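Local coordinates for protein lipoxygenase (Cyanothece sp., PDB 5EK8) that probably catalyses, at a non-heme iron, the 9R-specific insertion of molecular oxygen into polyunsaturated fatty acids, at residues 450-455 with 567-572; 457-462 with 650-655; 256-261 with 571-576. All blocks are in the same frame, centred on the assembly; numbering follows the deposited sequence.

Following the chain from its N terminus, 256-261 comes first, starting at the last residue of helix 247-256, and waits some 310 residues for 571-576; interaction 3 thus closes the longest loop and ties that helix end to helix 549-574. Next come 450-455 and 457-462, neighbouring pieces of helix 451-473. The first reaches 567-572 in interaction 1, whose loop falls within that of interaction 3, the two sharing Thr571 and Trp572. The second meets 650-655, so interaction 2 crosses both others. Helix 451-473 is thereby tied to iron-bearing helix 549-574 and to the C-terminal region. Hydrogen bonds link interaction 3 to 1 (Asn256 OD1 with Tyr452 N) and interaction 2 to 1 (Tyr459 OH with Thr567 OG1).

Interaction 1: 450-455 with 567-572; sequences HKYAKA and TLWHTW. With FE2 (Fe (II) ion), chain B.
An aromatic cluster of Tyr452, Trp569 and Trp572 joins the first turn of helix 451-473 to helix 549-574, one of the iron-bearing helices of the lipoxygenase catalytic domain. The short helical segments run nearly antiparallel, at 158°, with axes 12.1 Å apart, a separation that large flat side chains can bridge. Tyr452 and Trp572 form a T-shaped pair: the tyrosine's CD1 edge points at the face of the indole's six-membered ring, with the planes turned 76° from each other and the centroids 4.8 Å apart. Tyr452 has its CG anti to the backbone N (chi1 171°), which swings the ring across the face of Trp572, its OH end reaching Trp569. There the phenol end approaches the rim of the second indole, Tyr452 CZ lying 3.6 Å from Trp569 CZ3, and the two side chains cross at about a right angle. Tyrosine suits this place because one ring can offer an edge to one indole and its far end to the other. Ala455 meets the first indole with a single methyl, its CB 3.9 Å from Trp572 CZ3, while the aliphatic part of Lys451 borders the rim of the same indole and its charged end leads away. Trp569 NE1 turns elsewhere, to Glu358.

Between the two tryptophans in sequence, His570 points from another side of the helix to the metal, which His359, His364 and the terminal carboxylate of Ile668 also bind. The wider pi-type turn at 567-569 lies just ahead of this ligand. Beside it, Thr567 O accepts both Thr571 N and, from above the carbonyl plane, Thr571 OG1 at 2.8 Å. The imidazole itself ligates the iron(II) through NE2 at 2.5 Å.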
loop_
_atom_site.group_PDB
_atom_site.type_symbol
_atom_site.label_atom_id
_atom_site.label_comp_id
_atom_site.label_asym_id
_atom_site.label_seq_id
_atom_site.Cartn_x
_atom_site.Cartn_y
_atom_site.Cartn_z
ATOM N N HIS A 450 4.509 -17.271 18.998
ATOM C CA HIS A 450 3.725 -16.317 18.221
ATOM C C HIS A 450 4.521 -15.036 17.994
ATOM O O HIS A 450 4.229 -13.986 18.574
ATOM C CB HIS A 450 2.400 -16.010 18.918
ATOM C CG HIS A 450 1.369 -15.429 18.010
ATOM N ND1 HIS A 450 0.112 -15.056 18.444
ATOM C CD2 HIS A 450 1.399 -15.159 16.685
ATOM C CE1 HIS A 450 -0.578 -14.576 17.429
ATOM N NE2 HIS A 450 0.179 -14.630 16.345
ATOM N N LYS A 451 5.531 -15.141 17.140
ATOM C CA LYS A 451 6.472 -14.057 16.914
ATOM C C LYS A 451 5.800 -12.777 16.405
ATOM O O LYS A 451 6.119 -11.674 16.867
ATOM C CB LYS A 451 7.553 -14.517 15.934
ATOM C CG LYS A 451 8.589 -13.467 15.593
ATOM C CD LYS A 451 9.634 -14.050 14.664
ATOM C CE LYS A 451 10.251 -15.310 15.257
ATOM N NZ LYS A 451 11.368 -15.829 14.419
ATOM N N TYR A 452 4.869 -12.911 15.465
ATOM C CA TYR A 452 4.270 -11.722 14.875
ATOM C C TYR A 452 3.552 -10.859 15.908
ATOM O O TYR A 452 3.628 -9.637 15.860
ATOM C CB TYR A 452 3.282 -12.061 13.756
ATOM C CG TYR A 452 2.550 -10.804 13.362
ATOM C CD1 TYR A 452 3.201 -9.802 12.651
ATOM C CD2 TYR A 452 1.236 -10.575 13.769
ATOM C CE1 TYR A 452 2.557 -8.628 12.326
ATOM C CE2 TYR A 452 0.586 -9.399 13.448
ATOM C CZ TYR A 452 1.252 -8.433 12.729
ATOM O OH TYR A 452 0.622 -7.260 12.403
ATOM N N ALA A 453 2.836 -11.492 16.827
ATOM C CA ALA A 453 2.080 -10.751 17.828
ATOM C C ALA A 453 3.008 -9.971 18.751
ATOM O O ALA A 453 2.792 -8.786 19.007
ATOM C CB ALA A 453 1.205 -11.686 18.624
ATOM N N LYS A 454 4.041 -10.647 19.247
ATOM C CA LYS A 454 5.052 -10.003 20.080
ATOM C C LYS A 454 5.651 -8.794 19.354
ATOM O O LYS A 454 5.671 -7.671 19.885
ATOM C CB LYS A 454 6.148 -11.008 20.456
ATOM C CG LYS A 454 5.656 -12.175 21.312
ATOM C CD LYS A 454 6.568 -13.391 21.187
ATOM C CE LYS A 454 7.493 -13.550 22.386
ATOM N NZ LYS A 454 6.749 -13.958 23.612
ATOM N N ALA A 455 6.119 -9.035 18.131
ATOM C CA ALA A 455 6.706 -7.987 17.299
ATOM C C ALA A 455 5.775 -6.786 17.138
ATOM O O ALA A 455 6.163 -5.636 17.374
ATOM C CB ALA A 455 7.063 -8.552 15.939
ATOM N N THR A 567 4.285 1.001 7.739
ATOM C CA THR A 567 5.637 0.550 8.063
ATOM C C THR A 567 5.699 -0.953 8.344
ATOM O O THR A 567 5.876 -1.745 7.422
ATOM C CB THR A 567 6.207 1.306 9.274
ATOM O OG1 THR A 567 5.377 1.075 10.418
ATOM C CG2 THR A 567 6.272 2.795 8.985
ATOM N N LEU A 568 5.547 -1.343 9.608
ATOM C CA LEU A 568 5.712 -2.743 9.995
ATOM C C LEU A 568 4.786 -3.727 9.276
ATOM O O LEU A 568 5.248 -4.758 8.804
ATOM C CB LEU A 568 5.525 -2.912 11.502
ATOM C CG LEU A 568 5.591 -4.379 11.938
ATOM C CD1 LEU A 568 6.957 -4.977 11.605
ATOM C CD2 LEU A 568 5.269 -4.548 13.416
ATOM N N TRP A 569 3.493 -3.432 9.206
ATOM C CA TRP A 569 2.547 -4.377 8.618
ATOM C C TRP A 569 2.879 -4.695 7.169
ATOM O O TRP A 569 3.051 -5.860 6.804
ATOM C CB TRP A 569 1.111 -3.848 8.705
ATOM C CG TRP A 569 0.140 -4.759 8.020
ATOM C CD1 TRP A 569 -0.482 -4.548 6.822
ATOM C CD2 TRP A 569 -0.291 -6.047 8.474
ATOM N NE1 TRP A 569 -1.286 -5.623 6.510
ATOM C CE2 TRP A 569 -1.188 -6.552 7.511
ATOM C CE3 TRP A 569 -0.013 -6.819 9.605
ATOM C CZ2 TRP A 569 -1.808 -7.792 7.649
ATOM C CZ3 TRP A 569 -0.636 -8.050 9.741
ATOM C CH2 TRP A 569 -1.519 -8.524 8.768
ATOM N N HIS A 570 2.961 -3.659 6.345
ATOM C CA HIS A 570 3.267 -3.855 4.941
ATOM C C HIS A 570 4.637 -4.491 4.766
ATOM O O HIS A 570 4.823 -5.312 3.881
ATOM C CB HIS A 570 3.201 -2.537 4.174
ATOM C CG HIS A 570 3.677 -2.653 2.760
ATOM N ND1 HIS A 570 4.965 -2.351 2.384
ATOM C CD2 HIS A 570 3.042 -3.071 1.641
ATOM C CE1 HIS A 570 5.103 -2.564 1.086
ATOM N NE2 HIS A 570 3.951 -2.998 0.613
ATOM N N THR A 571 5.590 -4.103 5.609
ATOM C CA THR A 571 6.913 -4.719 5.607
ATOM C C THR A 571 6.780 -6.221 5.758
ATOM O O THR A 571 7.320 -6.996 4.969
ATOM C CB THR A 571 7.805 -4.186 6.752
ATOM O OG1 THR A 571 8.211 -2.846 6.464
ATOM C CG2 THR A 571 9.038 -5.053 6.910
ATOM N N TRP A 572 6.029 -6.614 6.777
ATOM C CA TRP A 572 5.883 -8.010 7.141
ATOM C C TRP A 572 5.223 -8.801 6.033
ATOM O O TRP A 572 5.707 -9.866 5.656
ATOM C CB TRP A 572 5.068 -8.146 8.419
ATOM C CG TRP A 572 5.129 -9.518 9.006
ATOM C CD1 TRP A 572 4.555 -10.659 8.510
ATOM C CD2 TRP A 572 5.790 -9.894 10.214
ATOM N NE1 TRP A 572 4.823 -11.723 9.339
ATOM C CE2 TRP A 572 5.581 -11.279 10.391
ATOM C CE3 TRP A 572 6.541 -9.194 11.166
ATOM C CZ2 TRP A 572 6.095 -11.975 11.477
ATOM C CZ3 TRP A 572 7.052 -9.887 12.247
ATOM C CH2 TRP A 572 6.830 -11.267 12.391
HETATM FE FE FE2 B . 3.311 -4.331 -1.395
#

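Interaction 2: 457-462 with 650-655; sequences NLYWQI and DQFAEL
Apolar helix-to-helix packing, with the ring of Phe652 set among Leu458, Tyr459 and Ile462, holds short helix 649-653 against helix 451-473 in the alpha-helical catalytic domain of this lipoxygenase. The nearest CA atoms across the pair, those of Leu458 and Phe652, are 8.0 Å apart, and side chains fill the distance.

The central element is a CH-pi contact. Leu458 CD1 sits 4.0 Å from the centroid of the Phe652 ring, only 1° off the ring normal, and so directly over the middle of one face. The same methyl packs against Gln651 CB at 3.6 Å; here the glutamine serves through its aliphatic root, its side chain crossing that of Leu458 at about a right angle. Leucine fits because its apolar CD1 methyl can cover the ring and touch the Gln651 side chain at once. Phenylalanine suits the other side: its flat, wholly apolar ring reaches across to helix 451-473 and pushes its far atom, CZ, against the backbone of Tyr459 and to within 4.0 Å of Tyr459 CB.

Tyr459 itself leads onward, because its OH is hydrogen-bonded to Thr567 OG1 and its ring touches Phe564 and Leu568 on helix 549-574. A polar-tipped aromatic thus joins this packing to the helix that carries His570, whose side chain is about 10 Å from that of Tyr459. Leu645 of helix 639-647 packs on both Phe652 and Ile462.

One turn beyond Leu458, Ile462 adds a contact at the ring's edge. Its CG1 lies beside the backbone N and the branch then runs extended (chi2 177°), which brings the terminal methyl in from the direction opposite to Phe652. That methyl lies near the ring plane, Ile462 CD1 standing 3.5 Å from Phe652 CE2.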
loop_
_atom_site.group_PDB
_atom_site.type_symbol
_atom_site.label_atom_id
_atom_site.label_comp_id
_atom_site.label_asym_id
_atom_site.label_seq_id
_atom_site.Cartn_x
_atom_site.Cartn_y
_atom_site.Cartn_z
ATOM N N ASN A 457 3.077 -5.887 18.879
ATOM C CA ASN A 457 2.781 -5.160 20.110
ATOM C C ASN A 457 3.945 -4.277 20.558
ATOM O O ASN A 457 3.735 -3.138 20.996
ATOM C CB ASN A 457 2.397 -6.131 21.224
ATOM C CG ASN A 457 0.905 -6.397 21.270
ATOM O OD1 ASN A 457 0.138 -5.600 21.819
ATOM N ND2 ASN A 457 0.482 -7.515 20.689
ATOM N N LEU A 458 5.166 -4.796 20.439
ATOM C CA LEU A 458 6.360 -4.005 20.732
ATOM C C LEU A 458 6.390 -2.743 19.869
ATOM O O LEU A 458 6.543 -1.614 20.372
ATOM C CB LEU A 458 7.620 -4.833 20.492
ATOM C CG LEU A 458 8.799 -4.647 21.452
ATOM C CD1 LEU A 458 9.961 -5.514 21.001
ATOM C CD2 LEU A 458 9.223 -3.184 21.572
ATOM N N TYR A 459 6.227 -2.944 18.563
ATOM C CA TYR A 459 6.215 -1.829 17.625
ATOM C C TYR A 459 5.100 -0.847 17.952
ATOM O O TYR A 459 5.274 0.365 17.838
ATOM C CB TYR A 459 6.059 -2.321 16.187
ATOM C CG TYR A 459 6.334 -1.242 15.170
ATOM C CD1 TYR A 459 7.580 -0.632 15.108
ATOM C CD2 TYR A 459 5.351 -0.825 14.280
ATOM C CE1 TYR A 459 7.845 0.358 14.191
ATOM C CE2 TYR A 459 5.605 0.170 13.353
ATOM C CZ TYR A 459 6.859 0.759 13.314
ATOM O OH TYR A 459 7.145 1.751 12.398
ATOM N N TRP A 460 3.957 -1.384 18.365
ATOM C CA TRP A 460 2.801 -0.572 18.699
ATOM C C TRP A 460 3.111 0.336 19.876
ATOM O O TRP A 460 2.740 1.507 19.869
ATOM C CB TRP A 460 1.593 -1.457 19.012
ATOM C CG TRP A 460 0.324 -0.687 19.220
ATOM C CD1 TRP A 460 -0.297 -0.441 20.406
ATOM C CD2 TRP A 460 -0.471 -0.054 18.210
ATOM N NE1 TRP A 460 -1.436 0.300 20.198
ATOM C CE2 TRP A 460 -1.566 0.550 18.858
ATOM C CE3 TRP A 460 -0.364 0.058 16.821
ATOM C CZ2 TRP A 460 -2.547 1.258 18.165
ATOM C CZ3 TRP A 460 -1.334 0.759 16.136
ATOM C CH2 TRP A 460 -2.413 1.351 16.808
ATOM N N GLN A 461 3.788 -0.202 20.887
ATOM C CA GLN A 461 4.157 0.605 22.047
ATOM C C GLN A 461 5.169 1.677 21.656
ATOM O O GLN A 461 5.122 2.809 22.162
ATOM C CB GLN A 461 4.709 -0.276 23.168
ATOM C CG GLN A 461 3.700 -0.554 24.281
ATOM C CD GLN A 461 2.355 -1.040 23.753
ATOM O OE1 GLN A 461 2.237 -2.156 23.241
ATOM N NE2 GLN A 461 1.333 -0.195 23.872
ATOM N N ILE A 462 6.073 1.327 20.743
ATOM C CA ILE A 462 6.995 2.323 20.197
ATOM C C ILE A 462 6.234 3.476 19.534
ATOM O O ILE A 462 6.509 4.654 19.794
ATOM C CB ILE A 462 7.961 1.707 19.175
ATOM C CG1 ILE A 462 8.860 0.672 19.848
ATOM C CG2 ILE A 462 8.818 2.785 18.542
ATOM C CD1 ILE A 462 9.781 -0.031 18.888
ATOM N N ASP A 650 17.253 -4.376 20.486
ATOM C CA ASP A 650 17.630 -5.691 20.984
ATOM C C ASP A 650 16.439 -6.581 21.338
ATOM O O ASP A 650 16.532 -7.803 21.234
ATOM C CB ASP A 650 18.541 -5.533 22.198
ATOM C CG ASP A 650 19.671 -4.556 21.946
ATOM O OD1 ASP A 650 20.668 -4.948 21.306
ATOM O OD2 ASP A 650 19.556 -3.392 22.384
ATOM N N GLN A 651 15.331 -5.980 21.764
ATOM C CA GLN A 651 14.123 -6.750 22.055
ATOM C C GLN A 651 13.561 -7.294 20.752
ATOM O O GLN A 651 12.966 -8.374 20.720
ATOM C CB GLN A 651 13.067 -5.901 22.774
ATOM C CG GLN A 651 13.552 -5.162 24.017
ATOM C CD GLN A 651 14.400 -3.943 23.684
ATOM O OE1 GLN A 651 14.745 -3.716 22.525
ATOM N NE2 GLN A 651 14.740 -3.158 24.700
ATOM N N PHE A 652 13.754 -6.536 19.676
ATOM C CA PHE A 652 13.381 -6.998 18.347
ATOM C C PHE A 652 14.341 -8.085 17.891
ATOM O O PHE A 652 13.934 -9.049 17.242
ATOM C CB PHE A 652 13.364 -5.842 17.343
ATOM C CG PHE A 652 12.049 -5.119 17.273
ATOM C CD1 PHE A 652 10.909 -5.771 16.833
ATOM C CD2 PHE A 652 11.950 -3.790 17.645
ATOM C CE1 PHE A 652 9.692 -5.109 16.767
ATOM C CE2 PHE A 652 10.739 -3.122 17.577
ATOM C CZ PHE A 652 9.610 -3.781 17.137
ATOM N N ALA A 653 15.617 -7.922 18.232
ATOM C CA ALA A 653 16.616 -8.947 17.941
ATOM C C ALA A 653 16.264 -10.275 18.622
ATOM O O ALA A 653 16.463 -11.350 18.052
ATOM C CB ALA A 653 17.999 -8.478 18.371
ATOM N N GLU A 654 15.726 -10.190 19.837
ATOM C CA GLU A 654 15.339 -11.372 20.610
ATOM C C GLU A 654 14.192 -12.135 19.957
ATOM O O GLU A 654 13.921 -13.285 20.302
ATOM C CB GLU A 654 14.949 -10.974 22.037
ATOM C CG GLU A 654 16.117 -10.503 22.891
ATOM C CD GLU A 654 15.675 -9.927 24.220
ATOM O OE1 GLU A 654 14.474 -9.620 24.368
ATOM O OE2 GLU A 654 16.532 -9.782 25.118
ATOM N N LEU A 655 13.513 -11.480 19.019
ATOM C CA LEU A 655 12.438 -12.105 18.263
ATOM C C LEU A 655 12.903 -12.432 16.847
ATOM O O LEU A 655 12.111 -12.846 16.005
ATOM C CB LEU A 655 11.212 -11.191 18.229
ATOM C CG LEU A 655 10.688 -10.752 19.599
ATOM C CD1 LEU A 655 9.559 -9.733 19.456
ATOM C CD2 LEU A 655 10.236 -11.965 20.403
#

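Interaction 3: 256-261 with 571-576; sequences NGMNPC and TWVNDS
The indole of Trp572 lies edge-on to the end of helix 247-256, where Gly257 leaves helical geometry, and directs its N-H between the carbonyls of Asn256 and Gly257. Both oxygens are close to the ring plane, so NE1 serves as a bifurcated donor: to Asn256 O at 2.9 Å (136° at the hydrogen) and to Gly257 O at 3.3 Å (143°). Seen from the acceptors, the donor stands above each carbonyl plane and on neither lone pair. Tryptophan suits the place, since carbonyls at the end of a helix usually lack a backbone N-H ahead of them. Pro260 slides past the indole in the opposite direction, its CG 4.2 Å from Trp572 CD1.

Farther along, Met258 packs on Val573 in the last turn of helix 549-574 and on Ser576 just beyond it. A chi1 of -172° extends CG away from the backbone nitrogen, to 4.2 Å from Val573 CG1, while Met258 CB lies 3.7 Å from Ser576 CB. Both methyls of beta-branched Val573 lie beside Met258 O, CG1 at 3.8 Å and CG2 at 3.9 Å, and its side chain also touches the iron ligand His359. Asn574, part of the iron site, gives ND2 to Asp575 OD1 at 3.0 Å, an oxygen that also pairs with Arg663.

A phenylalanine in place of Trp572 would probably leave the Asn256 and Gly257 carbonyls without their shared donor and open a gap beside Pro260. One indole N-H thus answers two buried acceptors, while Asn256 spends its side chain on Tyr452 N and Asp449 O; together these bonds are consistent with holding the end of helix 247-256 between the iron-bearing helix and the start of helix 451-473.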
loop_
_atom_site.group_PDB
_atom_site.type_symbol
_atom_site.label_atom_id
_atom_site.label_comp_id
_atom_site.label_asym_id
_atom_site.label_seq_id
_atom_site.Cartn_x
_atom_site.Cartn_y
_atom_site.Cartn_z
ATOM N N ASN A 256 3.080 -16.843 11.918
ATOM C CA ASN A 256 3.966 -15.711 11.680
ATOM C C ASN A 256 4.321 -15.476 10.220
ATOM O O ASN A 256 5.091 -14.568 9.909
ATOM C CB ASN A 256 5.243 -15.897 12.489
ATOM C CG ASN A 256 4.961 -16.213 13.943
ATOM O OD1 ASN A 256 4.279 -15.453 14.632
ATOM N ND2 ASN A 256 5.466 -17.349 14.413
ATOM N N GLY A 257 3.740 -16.277 9.331
ATOM C CA GLY A 257 4.034 -16.192 7.911
ATOM C C GLY A 257 3.508 -14.943 7.228
ATOM O O GLY A 257 3.031 -14.017 7.888
ATOM N N MET A 258 3.608 -14.928 5.898
ATOM C CA MET A 258 3.152 -13.812 5.065
ATOM C C MET A 258 1.722 -13.434 5.403
ATOM O O MET A 258 1.386 -12.256 5.523
ATOM C CB MET A 258 3.258 -14.172 3.581
ATOM C CG MET A 258 2.991 -13.016 2.640
ATOM S SD MET A 258 2.230 -13.539 1.093
ATOM C CE MET A 258 0.665 -14.179 1.691
ATOM N N ASN A 259 0.888 -14.458 5.541
ATOM C CA ASN A 259 -0.460 -14.314 6.068
ATOM C C ASN A 259 -0.469 -14.793 7.508
ATOM O O ASN A 259 -0.652 -15.980 7.768
ATOM C CB ASN A 259 -1.464 -15.113 5.230
ATOM C CG ASN A 259 -2.917 -14.765 5.545
ATOM O OD1 ASN A 259 -3.227 -14.180 6.583
ATOM N ND2 ASN A 259 -3.814 -15.127 4.637
ATOM N N PRO A 260 -0.252 -13.871 8.454
ATOM C CA PRO A 260 -0.258 -14.276 9.856
ATOM C C PRO A 260 -1.693 -14.405 10.331
ATOM O O PRO A 260 -2.356 -13.396 10.571
ATOM C CB PRO A 260 0.479 -13.132 10.567
ATOM C CG PRO A 260 0.681 -12.045 9.517
ATOM C CD PRO A 260 -0.137 -12.414 8.316
ATOM N N CYS A 261 -2.158 -15.642 10.454
ATOM C CA CYS A 261 -3.567 -15.924 10.700
ATOM C C CYS A 261 -4.052 -15.465 12.072
ATOM O O CYS A 261 -3.461 -15.799 13.096
ATOM C CB CYS A 261 -3.828 -17.423 10.534
ATOM S SG CYS A 261 -3.519 -18.050 8.854
ATOM N N THR A 571 5.590 -4.103 5.609
ATOM C CA THR A 571 6.913 -4.719 5.607
ATOM C C THR A 571 6.780 -6.221 5.758
ATOM O O THR A 571 7.320 -6.996 4.969
ATOM C CB THR A 571 7.805 -4.186 6.752
ATOM O OG1 THR A 571 8.211 -2.846 6.464
ATOM C CG2 THR A 571 9.038 -5.053 6.910
ATOM N N TRP A 572 6.029 -6.614 6.777
ATOM C CA TRP A 572 5.883 -8.010 7.141
ATOM C C TRP A 572 5.223 -8.801 6.033
ATOM O O TRP A 572 5.707 -9.866 5.656
ATOM C CB TRP A 572 5.068 -8.146 8.419
ATOM C CG TRP A 572 5.129 -9.518 9.006
ATOM C CD1 TRP A 572 4.555 -10.659 8.510
ATOM C CD2 TRP A 572 5.790 -9.894 10.214
ATOM N NE1 TRP A 572 4.823 -11.723 9.339
ATOM C CE2 TRP A 572 5.581 -11.279 10.391
ATOM C CE3 TRP A 572 6.541 -9.194 11.166
ATOM C CZ2 TRP A 572 6.095 -11.975 11.477
ATOM C CZ3 TRP A 572 7.052 -9.887 12.247
ATOM C CH2 TRP A 572 6.830 -11.267 12.391
ATOM N N VAL A 573 4.124 -8.276 5.501
ATOM C CA VAL A 573 3.376 -9.016 4.493
ATOM C C VAL A 573 4.139 -9.078 3.168
ATOM O O VAL A 573 4.204 -10.124 2.520
ATOM C CB VAL A 573 1.985 -8.403 4.263
ATOM C CG1 VAL A 573 1.230 -9.191 3.210
ATOM C CG2 VAL A 573 1.206 -8.385 5.562
ATOM N N ASN A 574 4.739 -7.957 2.784
ATOM C CA ASN A 574 5.425 -7.849 1.502
ATOM C C ASN A 574 6.749 -8.607 1.461
ATOM O O ASN A 574 7.012 -9.355 0.522
ATOM C CB ASN A 574 5.662 -6.379 1.158
ATOM C CG ASN A 574 6.284 -6.194 -0.202
ATOM O OD1 ASN A 574 5.586 -6.196 -1.217
ATOM N ND2 ASN A 574 7.605 -6.025 -0.236
ATOM N N ASP A 575 7.577 -8.422 2.483
ATOM C CA ASP A 575 8.904 -9.027 2.493
ATOM C C ASP A 575 8.858 -10.508 2.858
ATOM O O ASP A 575 9.894 -11.173 2.899
ATOM C CB ASP A 575 9.830 -8.281 3.457
ATOM C CG ASP A 575 10.063 -6.827 3.050
ATOM O OD1 ASP A 575 9.636 -6.430 1.942
ATOM O OD2 ASP A 575 10.683 -6.083 3.845
ATOM N N SER A 576 7.659 -11.025 3.112
ATOM C CA SER A 576 7.495 -12.442 3.416
ATOM C C SER A 576 7.007 -13.207 2.195
ATOM O O SER A 576 6.766 -14.415 2.261
ATOM C CB SER A 576 6.517 -12.644 4.573
ATOM O OG SER A 576 6.992 -12.042 5.764
#